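Local atomic coordinates of phenolic acid decarboxylase (Sedimentibacter hydroxybenzoicus, PDB entry 7AE5), a protein that catalyses the reversible, non-oxidative decarboxylation of 4-hydroxybenzoate and 3,4-dihydroxybenzoate, using prenylated FMN and manganese, and so helps detoxify phenolic compounds under anaerobic conditions. Residues Lys46-Ala50 with Trp71-Ala75. Residues are numbered along the deposited sequence; the frame is centred on the assembly and turned at random.
Sequences KNQPA and WQNHA
Asn47 and Gln72 bring the loop 46-50 and the first turn of helix 71-77 closest together, their CA atoms 5.9 Å apart; farther along, the CA atoms of Pro49 and Asn73 stand 7.3 Å apart. Asn47 has positive phi, a left-handed conformation that asparagine tolerates well. Its N gives a weak, strongly bent hydrogen bond to Gln72 OE1 (3.3 Å, 123° at the hydrogen). A bend at chi2 (68°) turns the glutamine amide toward this backbone, with the two side-chain amide planes 30° apart. The carboxamides lie alongside one another, but although Asn47 OD1 lies 3.4 Å from Gln72 NE2, the angle is too poor for a hydrogen bond. Asn47 also packs on Asn47 of a second subunit.

In the N-terminal domain of this UbiD-family enzyme, the loop leads from helix 33-43 into strand 50-53, whose sheet partner 62-65 precedes helix 71-77. A water joins the two segments at the start of that helix: it donates to Gln48 OE1 (2.6 Å) and accepts from Trp71 N (3.0 Å), so the long glutamine side chain serves a helix N-H through one solvent molecule. Asn73, buried, turns its amide toward the loop, ND2 lying 3.6 Å from Gln48 O without bonding to it. Its polar atoms bond elsewhere, ND2 to Val67 O and OD1 to Gln20 NE2, while the small methyl of Ala50 meets the amide only loosely.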
loop_
_atom_site.group_PDB
_atom_site.type_symbol
_atom_site.label_atom_id
_atom_site.label_comp_id
_atom_site.label_asym_id
_atom_site.label_seq_id
_atom_site.Cartn_x
_atom_site.Cartn_y
_atom_site.Cartn_z
ATOM N N LYS C 46 32.989 11.209 -20.342
ATOM C CA LYS C 46 32.658 12.411 -21.091
ATOM C C LYS C 46 33.710 12.642 -22.167
ATOM O O LYS C 46 34.846 12.172 -22.064
ATOM C CB LYS C 46 32.563 13.634 -20.171
ATOM C CG LYS C 46 31.550 13.480 -19.051
ATOM C CD LYS C 46 32.237 13.383 -17.696
ATOM C CE LYS C 46 31.435 12.526 -16.724
ATOM N NZ LYS C 46 32.306 11.685 -15.850
ATOM N N ASN C 47 33.310 13.371 -23.211
ATOM C CA ASN C 47 34.181 13.689 -24.345
ATOM C C ASN C 47 34.740 12.432 -25.001
ATOM O O ASN C 47 35.822 12.463 -25.592
ATOM C CB ASN C 47 35.327 14.615 -23.928
ATOM C CG ASN C 47 34.837 15.906 -23.316
ATOM O OD1 ASN C 47 34.598 16.888 -24.019
ATOM N ND2 ASN C 47 34.680 15.913 -21.997
ATOM N N GLN C 48 34.012 11.325 -24.902
ATOM C CA GLN C 48 34.513 10.052 -25.400
ATOM C C GLN C 48 34.768 10.138 -26.900
ATOM O O GLN C 48 33.862 10.506 -27.659
ATOM C CB GLN C 48 33.524 8.928 -25.098
ATOM C CG GLN C 48 33.149 8.813 -23.633
ATOM C CD GLN C 48 31.758 9.327 -23.355
ATOM O OE1 GLN C 48 31.460 10.497 -23.593
ATOM N NE2 GLN C 48 30.894 8.456 -22.844
ATOM N N PRO C 49 35.972 9.822 -27.363
ATOM C CA PRO C 49 36.277 9.923 -28.789
ATOM C C PRO C 49 35.995 8.623 -29.527
ATOM O O PRO C 49 35.824 7.555 -28.934
ATOM C CB PRO C 49 37.781 10.224 -28.786
ATOM C CG PRO C 49 38.279 9.441 -27.605
ATOM C CD PRO C 49 37.156 9.429 -26.579
ATOM N N ALA C 50 35.938 8.740 -30.847
ATOM C CA ALA C 50 36.005 7.566 -31.698
ATOM C C ALA C 50 37.446 7.077 -31.759
ATOM O O ALA C 50 38.393 7.847 -31.574
ATOM C CB ALA C 50 35.486 7.879 -33.101
ATOM N N TRP C 71 28.272 12.757 -26.461
ATOM C CA TRP C 71 27.472 13.917 -26.824
ATOM C C TRP C 71 28.268 14.936 -27.624
ATOM O O TRP C 71 27.670 15.755 -28.328
ATOM C CB TRP C 71 26.880 14.560 -25.571
ATOM C CG TRP C 71 25.809 13.715 -24.966
ATOM C CD1 TRP C 71 25.808 13.147 -23.725
ATOM C CD2 TRP C 71 24.593 13.300 -25.599
ATOM N NE1 TRP C 71 24.652 12.429 -23.537
ATOM C CE2 TRP C 71 23.892 12.503 -24.675
ATOM C CE3 TRP C 71 24.024 13.536 -26.856
ATOM C CZ2 TRP C 71 22.651 11.939 -24.966
ATOM C CZ3 TRP C 71 22.793 12.976 -27.143
ATOM C CH2 TRP C 71 22.119 12.188 -26.202
ATOM N N GLN C 72 29.598 14.903 -27.535
ATOM C CA GLN C 72 30.415 15.725 -28.419
ATOM C C GLN C 72 30.316 15.229 -29.856
ATOM O O GLN C 72 30.072 16.016 -30.779
ATOM C CB GLN C 72 31.871 15.730 -27.947
ATOM C CG GLN C 72 32.151 16.636 -26.753
ATOM C CD GLN C 72 31.502 16.143 -25.473
ATOM O OE1 GLN C 72 31.275 14.945 -25.299
ATOM N NE2 GLN C 72 31.203 17.067 -24.567
ATOM N N ASN C 73 30.495 13.922 -30.061
ATOM C CA ASN C 73 30.353 13.349 -31.397
ATOM C C ASN C 73 28.928 13.510 -31.913
ATOM O O ASN C 73 28.715 13.764 -33.104
ATOM C CB ASN C 73 30.744 11.871 -31.377
ATOM C CG ASN C 73 32.170 11.652 -30.919
ATOM O OD1 ASN C 73 32.813 12.560 -30.395
ATOM N ND2 ASN C 73 32.669 10.435 -31.106
ATOM N N HIS C 74 27.942 13.354 -31.026
ATOM C CA HIS C 74 26.547 13.546 -31.410
ATOM C C HIS C 74 26.289 14.984 -31.840
ATOM O O HIS C 74 25.587 15.228 -32.829
ATOM C CB HIS C 74 25.637 13.161 -30.244
ATOM C CG HIS C 74 24.204 12.952 -30.627
ATOM N ND1 HIS C 74 23.332 13.995 -30.851
ATOM C CD2 HIS C 74 23.486 11.817 -30.806
ATOM C CE1 HIS C 74 22.141 13.513 -31.160
ATOM N NE2 HIS C 74 22.208 12.193 -31.140
ATOM N N ALA C 75 26.848 15.950 -31.107
ATOM C CA ALA C 75 26.694 17.353 -31.479
ATOM C C ALA C 75 27.299 17.621 -32.850
ATOM O O ALA C 75 26.670 18.250 -33.708
ATOM C CB ALA C 75 27.338 18.249 -30.421
HETATM O O HOH W 1 29.238 11.811 -23.767
#